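N-terminal acetyltransferase B complex subunit NAT3 (Candida albicans, PDB 5K04) probably serves as the catalytic subunit of the NatB complex, transferring an acetyl group from acetyl-CoA to the N-terminal amino group of substrate proteins. Local coordinates at residues Thr106-Thr116 with Asp152-Leu163; Thr2-Asp11 with Leu42-Pro50. All coordinates share one frame; numbering follows the deposited sequence.

Contact 1: residues Thr106-Thr116 with Asp152-Leu163; sequences TLFIDLFVKVT and DSVDAFDMRKLL. Unlike the reference sequence in segment 152-163: Leu-162 (reference Ser).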
loop_
_atom_site.group_PDB
_atom_site.type_symbol
_atom_site.label_atom_id
_atom_site.label_comp_id
_atom_site.label_asym_id
_atom_site.label_seq_id
_atom_site.Cartn_x
_atom_site.Cartn_y
_atom_site.Cartn_z
ATOM N N THR B 106 -30.817 -7.738 -14.402
ATOM C CA THR B 106 -31.109 -6.347 -14.695
ATOM C C THR B 106 -31.470 -6.209 -16.168
ATOM O O THR B 106 -31.375 -7.152 -16.950
ATOM C CB THR B 106 -29.938 -5.446 -14.338
ATOM O OG1 THR B 106 -28.878 -5.656 -15.273
ATOM C CG2 THR B 106 -29.472 -5.733 -12.919
ATOM N N LEU B 107 -31.922 -5.011 -16.529
ATOM C CA LEU B 107 -32.506 -4.771 -17.837
ATOM C C LEU B 107 -31.451 -4.424 -18.880
ATOM O O LEU B 107 -31.546 -4.862 -20.035
ATOM C CB LEU B 107 -33.537 -3.646 -17.747
ATOM C CG LEU B 107 -34.894 -3.861 -17.070
ATOM C CD1 LEU B 107 -35.770 -2.658 -17.362
ATOM C CD2 LEU B 107 -35.581 -5.153 -17.536
ATOM N N PHE B 108 -30.457 -3.627 -18.493
ATOM C CA PHE B 108 -29.402 -3.207 -19.401
ATOM C C PHE B 108 -28.154 -2.904 -18.597
ATOM O O PHE B 108 -28.185 -2.832 -17.366
ATOM C CB PHE B 108 -29.823 -1.985 -20.227
ATOM C CG PHE B 108 -30.165 -0.778 -19.401
ATOM C CD1 PHE B 108 -29.178 0.121 -19.021
ATOM C CD2 PHE B 108 -31.478 -0.539 -19.011
ATOM C CE1 PHE B 108 -29.488 1.238 -18.255
ATOM C CE2 PHE B 108 -31.800 0.580 -18.247
ATOM C CZ PHE B 108 -30.800 1.471 -17.870
ATOM N N ILE B 109 -27.049 -2.724 -19.320
ATOM C CA ILE B 109 -25.806 -2.202 -18.770
ATOM C C ILE B 109 -25.579 -0.824 -19.377
ATOM O O ILE B 109 -25.720 -0.641 -20.592
ATOM C CB ILE B 109 -24.616 -3.136 -19.049
ATOM C CG1 ILE B 109 -24.983 -4.595 -18.736
ATOM C CG2 ILE B 109 -23.401 -2.706 -18.222
ATOM C CD1 ILE B 109 -23.846 -5.600 -18.991
ATOM N N ASP B 110 -25.273 0.153 -18.528
ATOM C CA ASP B 110 -24.924 1.484 -18.992
ATOM C C ASP B 110 -23.550 1.879 -18.449
ATOM O O ASP B 110 -22.940 1.169 -17.637
ATOM C CB ASP B 110 -26.005 2.506 -18.602
ATOM C CG ASP B 110 -25.838 3.045 -17.195
ATOM O OD1 ASP B 110 -25.434 2.279 -16.295
ATOM O OD2 ASP B 110 -26.106 4.246 -16.989
ATOM N N LEU B 111 -23.086 3.043 -18.900
ATOM C CA LEU B 111 -21.753 3.548 -18.620
ATOM C C LEU B 111 -21.679 4.967 -19.147
ATOM O O LEU B 111 -22.462 5.375 -20.009
ATOM C CB LEU B 111 -20.669 2.695 -19.280
ATOM C CG LEU B 111 -20.861 2.605 -20.798
ATOM C CD1 LEU B 111 -20.039 3.648 -21.574
ATOM C CD2 LEU B 111 -20.568 1.225 -21.303
ATOM N N PHE B 112 -20.692 5.695 -18.652
ATOM C CA PHE B 112 -20.420 7.051 -19.095
ATOM C C PHE B 112 -19.088 7.068 -19.816
ATOM O O PHE B 112 -18.091 6.567 -19.292
ATOM C CB PHE B 112 -20.380 8.027 -17.922
ATOM C CG PHE B 112 -21.692 8.159 -17.186
ATOM C CD1 PHE B 112 -22.879 8.368 -17.869
ATOM C CD2 PHE B 112 -21.727 8.093 -15.810
ATOM C CE1 PHE B 112 -24.070 8.503 -17.201
ATOM C CE2 PHE B 112 -22.920 8.230 -15.124
ATOM C CZ PHE B 112 -24.098 8.432 -15.828
ATOM N N VAL B 113 -19.081 7.644 -21.016
ATOM C CA VAL B 113 -17.868 7.943 -21.767
ATOM C C VAL B 113 -17.877 9.432 -22.079
ATOM O O VAL B 113 -18.906 9.979 -22.497
ATOM C CB VAL B 113 -17.770 7.104 -23.062
ATOM C CG1 VAL B 113 -16.639 7.586 -23.929
ATOM C CG2 VAL B 113 -17.518 5.658 -22.719
ATOM N N LYS B 114 -16.746 10.092 -21.859
ATOM C CA LYS B 114 -16.665 11.506 -22.192
ATOM C C LYS B 114 -16.853 11.694 -23.691
ATOM O O LYS B 114 -16.473 10.843 -24.498
ATOM C CB LYS B 114 -15.331 12.101 -21.738
ATOM C CG LYS B 114 -15.154 12.187 -20.216
ATOM C CD LYS B 114 -16.309 12.943 -19.571
ATOM C CE LYS B 114 -16.046 13.250 -18.105
ATOM N NZ LYS B 114 -17.264 13.833 -17.462
ATOM N N VAL B 115 -17.472 12.820 -24.052
ATOM C CA VAL B 115 -17.813 13.129 -25.442
ATOM C C VAL B 115 -16.567 13.182 -26.326
ATOM O O VAL B 115 -16.631 12.895 -27.530
ATOM C CB VAL B 115 -18.615 14.452 -25.470
ATOM C CG1 VAL B 115 -18.546 15.116 -26.827
ATOM C CG2 VAL B 115 -20.089 14.192 -25.065
ATOM N N THR B 116 -15.416 13.522 -25.744
ATOM C CA THR B 116 -14.155 13.614 -26.463
ATOM C C THR B 116 -13.441 12.278 -26.575
ATOM O O THR B 116 -12.419 12.187 -27.260
ATOM C CB THR B 116 -13.238 14.607 -25.759
ATOM O OG1 THR B 116 -13.256 14.340 -24.351
ATOM C CG2 THR B 116 -13.708 16.029 -26.018
ATOM N N ASP B 152 -14.127 16.084 -14.926
ATOM C CA ASP B 152 -15.498 15.576 -14.860
ATOM C C ASP B 152 -16.537 16.585 -15.340
ATOM O O ASP B 152 -17.700 16.206 -15.517
ATOM C CB ASP B 152 -15.833 15.134 -13.432
ATOM C CG ASP B 152 -15.205 13.805 -13.076
ATOM O OD1 ASP B 152 -14.849 13.053 -14.008
ATOM O OD2 ASP B 152 -15.067 13.511 -11.869
ATOM N N SER B 153 -16.145 17.846 -15.550
ATOM C CA SER B 153 -17.011 18.874 -16.114
ATOM C C SER B 153 -17.272 18.694 -17.607
ATOM O O SER B 153 -18.176 19.346 -18.142
ATOM C CB SER B 153 -16.396 20.254 -15.877
ATOM O OG SER B 153 -15.314 20.501 -16.762
ATOM N N VAL B 154 -16.513 17.833 -18.291
ATOM C CA VAL B 154 -16.779 17.556 -19.699
ATOM C C VAL B 154 -18.015 16.677 -19.830
ATOM O O VAL B 154 -18.205 15.710 -19.076
ATOM C CB VAL B 154 -15.565 16.891 -20.367
ATOM C CG1 VAL B 154 -15.910 16.442 -21.791
ATOM C CG2 VAL B 154 -14.362 17.828 -20.365
ATOM N N ASP B 155 -18.868 17.019 -20.795
ATOM C CA ASP B 155 -20.064 16.239 -21.070
ATOM C C ASP B 155 -19.711 14.777 -21.323
ATOM O O ASP B 155 -18.602 14.439 -21.751
ATOM C CB ASP B 155 -20.806 16.802 -22.286
ATOM C CG ASP B 155 -21.421 18.166 -22.026
ATOM O OD1 ASP B 155 -21.075 18.802 -21.000
ATOM O OD2 ASP B 155 -22.252 18.592 -22.858
ATOM N N ALA B 156 -20.679 13.903 -21.072
ATOM C CA ALA B 156 -20.497 12.483 -21.308
ATOM C C ALA B 156 -21.651 11.927 -22.130
ATOM O O ALA B 156 -22.733 12.518 -22.229
ATOM C CB ALA B 156 -20.373 11.708 -19.998
ATOM N N PHE B 157 -21.385 10.778 -22.740
ATOM C CA PHE B 157 -22.417 9.948 -23.334
ATOM C C PHE B 157 -22.732 8.816 -22.363
ATOM O O PHE B 157 -21.835 8.056 -21.984
ATOM C CB PHE B 157 -21.961 9.383 -24.679
ATOM C CG PHE B 157 -21.886 10.396 -25.774
ATOM C CD1 PHE B 157 -22.922 11.285 -25.981
ATOM C CD2 PHE B 157 -20.778 10.451 -26.613
ATOM C CE1 PHE B 157 -22.863 12.220 -27.004
ATOM C CE2 PHE B 157 -20.713 11.391 -27.642
ATOM C CZ PHE B 157 -21.756 12.275 -27.838
ATOM N N ASP B 158 -23.990 8.729 -21.941
ATOM C CA ASP B 158 -24.497 7.488 -21.378
ATOM C C ASP B 158 -24.741 6.518 -22.519
ATOM O O ASP B 158 -25.515 6.817 -23.436
ATOM C CB ASP B 158 -25.788 7.716 -20.601
ATOM C CG ASP B 158 -26.314 6.443 -19.954
ATOM O OD1 ASP B 158 -25.730 6.024 -18.934
ATOM O OD2 ASP B 158 -27.293 5.858 -20.464
ATOM N N MET B 159 -24.060 5.375 -22.474
ATOM C CA MET B 159 -24.178 4.320 -23.466
ATOM C C MET B 159 -24.838 3.116 -22.814
ATOM O O MET B 159 -24.533 2.774 -21.667
ATOM C CB MET B 159 -22.801 3.931 -24.030
ATOM C CG MET B 159 -22.035 5.105 -24.656
ATOM S SD MET B 159 -20.470 4.671 -25.362
ATOM C CE MET B 159 -21.079 3.796 -26.752
ATOM N N ARG B 160 -25.741 2.474 -23.546
ATOM C CA ARG B 160 -26.495 1.355 -23.015
ATOM C C ARG B 160 -26.389 0.138 -23.920
ATOM O O ARG B 160 -26.260 0.254 -25.142
ATOM C CB ARG B 160 -27.955 1.715 -22.848
ATOM C CG ARG B 160 -28.226 2.694 -21.763
ATOM C CD ARG B 160 -29.707 2.972 -21.746
ATOM N NE ARG B 160 -30.106 3.778 -20.602
ATOM C CZ ARG B 160 -31.363 3.872 -20.179
ATOM N NH1 ARG B 160 -32.322 3.205 -20.803
ATOM N NH2 ARG B 160 -31.655 4.627 -19.133
ATOM N N LYS B 161 -26.436 -1.039 -23.286
ATOM C CA LYS B 161 -26.585 -2.319 -23.972
ATOM C C LYS B 161 -27.731 -3.086 -23.326
ATOM O O LYS B 161 -27.618 -3.527 -22.176
ATOM C CB LYS B 161 -25.306 -3.147 -23.917
ATOM C CG LYS B 161 -25.486 -4.539 -24.516
ATOM C CD LYS B 161 -24.128 -5.198 -24.723
ATOM C CE LYS B 161 -24.233 -6.577 -25.373
ATOM N NZ LYS B 161 -22.924 -7.294 -25.248
ATOM N N LEU B 162 -28.829 -3.239 -24.063
ATOM C CA LEU B 162 -29.939 -4.049 -23.582
ATOM C C LEU B 162 -29.503 -5.491 -23.403
ATOM O O LEU B 162 -28.755 -6.040 -24.214
ATOM C CB LEU B 162 -31.116 -3.986 -24.552
ATOM C CG LEU B 162 -32.133 -2.900 -24.271
ATOM C CD1 LEU B 162 -32.815 -2.531 -25.560
ATOM C CD2 LEU B 162 -33.148 -3.418 -23.263
ATOM N N LEU B 163 -29.981 -6.093 -22.339
ATOM C CA LEU B 163 -29.782 -7.459 -21.917
ATOM C C LEU B 163 -30.962 -8.331 -22.336
ATOM O O LEU B 163 -32.095 -7.855 -22.450
ATOM C CB LEU B 163 -29.610 -7.529 -20.392
ATOM C CG LEU B 163 -28.297 -6.929 -19.866
ATOM C CD1 LEU B 163 -28.277 -6.829 -18.337
ATOM C CD2 LEU B 163 -27.106 -7.740 -20.358
#
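Strands 108-114 and 156-162 run antiparallel, their axes 4.3 Å apart at closest approach and their directions 151° apart, joined in register from Phe-108 with Leu-162 to Lys-114 with Ala-156. Backbone bonds link Ile-109 with Lys-161, Leu-111 with Met-159 and Val-113 with Phe-157, each in both directions, although Leu-111 N to Met-159 O is weak; Leu-163 N to Leu-107 O and Val-115 N to Asp-155 O continue the ladder at its ends.

On the face of Phe-108, Asp-110 and Phe-112, the guanidinium of Arg-160 lies flat on the Phe-108 ring, centres 3.9 Å apart and planes at 20°. Its chain is extended from CG to NE, which carries CD over the same ring face. A long salt bridge, Arg-160 NE to Asp-158 OD2 at 3.5 Å, ties it to a neighbour on its own strand. Asp-158 OD1 lies 2.7 Å from Asp-110 OD2, and Asp-110 OD1 is hydrogen-bonded to His-74.

On the other face the middle of the ladder is apolar: Leu-111 CD1 touches Met-159 CB at 3.7 Å. Lys-161, on the same face, sends NZ to a salt bridge with Glu-98. Beyond the strand end, Val-115 CG2 sits over the centre of the Phe-157 ring, 3.8 Å from its centroid. Lys-114 bends at chi2 (-54°) and reaches into the turn before strand 156-162, where NZ donates to Val-154 O at 2.6 Å in the carbonyl plane and to Asp-152 O from above that carbonyl plane.

Strand 70-80 flanks strand 108-114, and strand 130-135 flanks strand 156-162. Helix 118-126 packs against the Leu-111 and Met-159 face through Tyr-124 and Arg-121, with coenzyme A close to Val-113.

Contact 2: residues Thr2-Asp11 with Leu42-Pro50; sequences TSIKPFQMED and LFYKSVETP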
loop_
_atom_site.group_PDB
_atom_site.type_symbol
_atom_site.label_atom_id
_atom_site.label_comp_id
_atom_site.label_asym_id
_atom_site.label_seq_id
_atom_site.Cartn_x
_atom_site.Cartn_y
_atom_site.Cartn_z
ATOM N N THR B 2 -5.258 -14.698 -19.870
ATOM C CA THR B 2 -5.856 -14.066 -18.700
ATOM C C THR B 2 -6.742 -15.054 -17.954
ATOM O O THR B 2 -7.367 -15.947 -18.547
ATOM C CB THR B 2 -6.684 -12.797 -19.075
ATOM O OG1 THR B 2 -8.065 -13.117 -19.238
ATOM C CG2 THR B 2 -6.138 -12.162 -20.358
ATOM N N SER B 3 -6.737 -14.923 -16.639
ATOM C CA SER B 3 -7.728 -15.551 -15.787
ATOM C C SER B 3 -8.388 -14.455 -14.961
ATOM O O SER B 3 -7.820 -13.379 -14.753
ATOM C CB SER B 3 -7.105 -16.633 -14.886
ATOM O OG SER B 3 -6.307 -17.528 -15.656
ATOM N N ILE B 4 -9.608 -14.712 -14.508
ATOM C CA ILE B 4 -10.376 -13.725 -13.769
ATOM C C ILE B 4 -10.531 -14.200 -12.333
ATOM O O ILE B 4 -10.863 -15.369 -12.084
ATOM C CB ILE B 4 -11.730 -13.460 -14.448
ATOM C CG1 ILE B 4 -11.481 -12.633 -15.717
ATOM C CG2 ILE B 4 -12.652 -12.697 -13.530
ATOM C CD1 ILE B 4 -12.706 -12.421 -16.576
ATOM N N LYS B 5 -10.271 -13.291 -11.393
ATOM C CA LYS B 5 -10.319 -13.548 -9.964
ATOM C C LYS B 5 -11.087 -12.441 -9.248
ATOM O O LYS B 5 -11.129 -11.292 -9.706
ATOM C CB LYS B 5 -8.921 -13.660 -9.334
ATOM C CG LYS B 5 -7.935 -14.608 -10.013
ATOM C CD LYS B 5 -8.361 -16.068 -9.990
ATOM C CE LYS B 5 -7.388 -16.884 -10.843
ATOM N NZ LYS B 5 -7.830 -18.307 -11.088
ATOM N N PRO B 6 -11.697 -12.766 -8.112
ATOM C CA PRO B 6 -12.343 -11.732 -7.316
ATOM C C PRO B 6 -11.316 -10.761 -6.779
ATOM O O PRO B 6 -10.212 -11.147 -6.373
ATOM C CB PRO B 6 -13.011 -12.514 -6.184
ATOM C CG PRO B 6 -13.115 -13.914 -6.696
ATOM C CD PRO B 6 -11.889 -14.108 -7.534
ATOM N N PHE B 7 -11.709 -9.495 -6.767
ATOM C CA PHE B 7 -10.873 -8.437 -6.252
ATOM C C PHE B 7 -10.946 -8.429 -4.730
ATOM O O PHE B 7 -12.005 -8.672 -4.135
ATOM C CB PHE B 7 -11.330 -7.105 -6.841
ATOM C CG PHE B 7 -10.388 -5.972 -6.605
ATOM C CD1 PHE B 7 -10.483 -5.213 -5.454
ATOM C CD2 PHE B 7 -9.427 -5.633 -7.555
ATOM C CE1 PHE B 7 -9.634 -4.132 -5.235
ATOM C CE2 PHE B 7 -8.577 -4.558 -7.339
ATOM C CZ PHE B 7 -8.675 -3.809 -6.170
ATOM N N GLN B 8 -9.802 -8.179 -4.107
ATOM C CA GLN B 8 -9.698 -8.052 -2.667
ATOM C C GLN B 8 -8.967 -6.755 -2.358
ATOM O O GLN B 8 -8.111 -6.309 -3.125
ATOM C CB GLN B 8 -8.957 -9.253 -2.032
ATOM C CG GLN B 8 -9.581 -10.623 -2.326
ATOM C CD GLN B 8 -10.802 -10.921 -1.456
ATOM O OE1 GLN B 8 -11.082 -10.206 -0.488
ATOM N NE2 GLN B 8 -11.527 -11.993 -1.794
ATOM N N MET B 9 -9.317 -6.175 -1.206
ATOM C CA MET B 9 -8.800 -4.882 -0.776
ATOM C C MET B 9 -7.284 -4.773 -0.892
ATOM O O MET B 9 -6.757 -3.726 -1.287
ATOM C CB MET B 9 -9.229 -4.642 0.673
ATOM C CG MET B 9 -9.679 -3.241 0.911
ATOM S SD MET B 9 -10.688 -2.696 -0.419
ATOM C CE MET B 9 -10.619 -1.050 0.005
ATOM N N GLU B 10 -6.556 -5.828 -0.505
ATOM C CA GLU B 10 -5.097 -5.735 -0.489
ATOM C C GLU B 10 -4.490 -5.674 -1.886
ATOM O O GLU B 10 -3.327 -5.262 -2.016
ATOM C CB GLU B 10 -4.500 -6.893 0.303
ATOM C CG GLU B 10 -4.594 -6.696 1.807
ATOM C CD GLU B 10 -4.312 -7.973 2.559
ATOM O OE1 GLU B 10 -5.175 -8.872 2.488
ATOM O OE2 GLU B 10 -3.231 -8.093 3.196
ATOM N N ASP B 11 -5.256 -6.038 -2.929
ATOM C CA ASP B 11 -4.827 -5.802 -4.307
ATOM C C ASP B 11 -4.477 -4.335 -4.534
ATOM O O ASP B 11 -3.679 -4.013 -5.420
ATOM C CB ASP B 11 -5.923 -6.219 -5.308
ATOM C CG ASP B 11 -6.090 -7.739 -5.437
ATOM O OD1 ASP B 11 -5.063 -8.467 -5.490
ATOM O OD2 ASP B 11 -7.252 -8.211 -5.498
ATOM N N LEU B 42 -19.141 -7.870 -8.707
ATOM C CA LEU B 42 -18.977 -6.976 -9.847
ATOM C C LEU B 42 -17.667 -6.208 -9.759
ATOM O O LEU B 42 -17.480 -5.197 -10.444
ATOM C CB LEU B 42 -20.171 -6.021 -9.950
ATOM C CG LEU B 42 -21.583 -6.657 -9.911
ATOM C CD1 LEU B 42 -22.659 -5.691 -10.406
ATOM C CD2 LEU B 42 -21.657 -7.951 -10.702
ATOM N N PHE B 43 -16.758 -6.685 -8.926
ATOM C CA PHE B 43 -15.437 -6.095 -8.744
ATOM C C PHE B 43 -14.474 -7.279 -8.844
ATOM O O PHE B 43 -14.232 -8.015 -7.877
ATOM C CB PHE B 43 -15.341 -5.341 -7.411
ATOM C CG PHE B 43 -14.162 -4.392 -7.313
ATOM C CD1 PHE B 43 -13.139 -4.414 -8.255
ATOM C CD2 PHE B 43 -14.077 -3.487 -6.254
ATOM C CE1 PHE B 43 -12.058 -3.557 -8.154
ATOM C CE2 PHE B 43 -13.000 -2.615 -6.145
ATOM C CZ PHE B 43 -11.987 -2.650 -7.105
ATOM N N TYR B 44 -13.959 -7.481 -10.047
ATOM C CA TYR B 44 -13.065 -8.586 -10.329
ATOM C C TYR B 44 -11.903 -8.081 -11.167
ATOM O O TYR B 44 -11.958 -7.017 -11.795
ATOM C CB TYR B 44 -13.779 -9.743 -11.052
ATOM C CG TYR B 44 -14.621 -9.299 -12.221
ATOM C CD1 TYR B 44 -14.080 -9.189 -13.500
ATOM C CD2 TYR B 44 -15.960 -8.994 -12.054
ATOM C CE1 TYR B 44 -14.875 -8.788 -14.592
ATOM C CE2 TYR B 44 -16.760 -8.581 -13.131
ATOM C CZ TYR B 44 -16.212 -8.480 -14.389
ATOM O OH TYR B 44 -17.000 -8.057 -15.432
ATOM N N LYS B 45 -10.851 -8.884 -11.170
ATOM C CA LYS B 45 -9.593 -8.522 -11.777
ATOM C C LYS B 45 -9.180 -9.596 -12.771
ATOM O O LYS B 45 -9.538 -10.776 -12.645
ATOM C CB LYS B 45 -8.495 -8.345 -10.719
ATOM C CG LYS B 45 -8.215 -9.611 -9.891
ATOM C CD LYS B 45 -6.956 -9.449 -9.041
ATOM C CE LYS B 45 -6.655 -10.687 -8.209
ATOM N NZ LYS B 45 -5.471 -10.407 -7.326
ATOM N N SER B 46 -8.438 -9.156 -13.777
ATOM C CA SER B 46 -7.757 -10.064 -14.675
ATOM C C SER B 46 -6.350 -10.278 -14.152
ATOM O O SER B 46 -5.770 -9.403 -13.502
ATOM C CB SER B 46 -7.726 -9.524 -16.109
ATOM O OG SER B 46 -7.107 -8.241 -16.186
ATOM N N VAL B 47 -5.808 -11.455 -14.455
ATOM C CA VAL B 47 -4.551 -11.939 -13.899
ATOM C C VAL B 47 -3.855 -12.755 -14.981
ATOM O O VAL B 47 -4.509 -13.417 -15.792
ATOM C CB VAL B 47 -4.854 -12.731 -12.601
ATOM C CG1 VAL B 47 -3.939 -13.866 -12.406
ATOM C CG2 VAL B 47 -4.880 -11.790 -11.370
ATOM N N GLU B 48 -2.530 -12.680 -15.013
ATOM C CA GLU B 48 -1.758 -13.285 -16.085
ATOM C C GLU B 48 -0.682 -14.223 -15.551
ATOM O O GLU B 48 -0.100 -14.005 -14.486
ATOM C CB GLU B 48 -1.073 -12.227 -16.978
ATOM C CG GLU B 48 -1.982 -11.170 -17.529
ATOM C CD GLU B 48 -3.071 -11.727 -18.436
ATOM O OE1 GLU B 48 -4.159 -11.107 -18.484
ATOM O OE2 GLU B 48 -2.828 -12.752 -19.105
ATOM N N THR B 49 -0.433 -15.264 -16.326
ATOM C CA THR B 49 0.788 -16.041 -16.208
ATOM C C THR B 49 2.139 -15.558 -16.718
ATOM O O THR B 49 2.220 -14.995 -17.816
ATOM C CB THR B 49 0.825 -17.092 -17.304
ATOM O OG1 THR B 49 0.689 -16.431 -18.575
ATOM C CG2 THR B 49 -0.325 -18.045 -17.124
ATOM N N PRO B 50 3.160 -15.639 -15.834
ATOM C CA PRO B 50 3.250 -16.643 -14.761
ATOM C C PRO B 50 3.184 -16.242 -13.248
ATOM O O PRO B 50 3.253 -17.174 -12.446
ATOM C CB PRO B 50 4.627 -17.258 -15.027
ATOM C CG PRO B 50 5.428 -16.128 -15.623
ATOM C CD PRO B 50 4.480 -15.044 -16.086
HETATM O O HOH W 1 -3.874 -16.757 -15.593
#
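The N-terminal edge of the acetyltransferase sheet is formed where strand 3-6 pairs antiparallel with strand 43-48, with axes 4.6 Å apart at closest approach. Ser-3 with Val-47 and Lys-5 with Lys-45 are the hydrogen-bonded pairs; Val-47 N to Ser-3 O is weak, whereas Lys-45 N to Lys-5 O is nearly straight at 172°. Phe-7 N to Phe-43 O, 3.1 Å, carries the pairing past Pro-6.

Phe-7 and Phe-43 form an offset stack, centroids 3.9 Å apart and planes at 12°. Phe-43 CE1 lies over the centre of the Phe-7 ring, while Asp-11 CB covers the opposite face of that ring toward its rim. Both aromatic side chains have CG trans to the backbone N (chi1 -169° in Phe-7), bringing the rings together beside the last backbone bond.

Lys-45 extends its chain beyond CG to the 3-10 turn, where NZ makes a salt bridge of 2.7 Å to Asp-11 OD1, arriving from above the carboxylate plane. The other oxygen, Asp-11 OD2, accepts Gln-8 N at 2.9 Å, and Asp-11 N bonds back to the carbonyl Gln-8 O. These two bonds close the turn and, together with Lys-45, restrain the Asp-11 carboxylate.

On the Ile-4 face, Ile-4 CG2 meets Tyr-44 CD1 at 3.8 Å; at the far end, Thr-2 N gives a weak bond to Glu-48 OE2. That same carboxylate oxygen forms a salt bridge with Arg-277 of the partner subunit, and Lys-5 NZ pairs with Asp-249 of that chain. Such an antiparallel pairing of the first two strands belongs to the GNAT fold, with this edge also facing the second NatB subunit.

Overall arrangement
Contact 2 (2-11 with 42-50) closes along the chain before contact 1 (106-116 with 152-163) opens. Their centres lie 24 Å apart on opposite sides of the chain's centre; the nearest atoms are about 7 Å apart, without touching. One mixed sheet joins them: strands 53-65 and 70-80 stand between strand 43-48 of contact 2 and strand 108-114 of contact 1. Contact 2 includes the outermost strand 3-6 and faces the partner subunit, whereas no other chain of the assembly touches contact 1. Coenzyme A lies about 4 Å from the Val-113 side chain and about 8 Å from that of Ser-46, placing contact 1 nearer the cofactor.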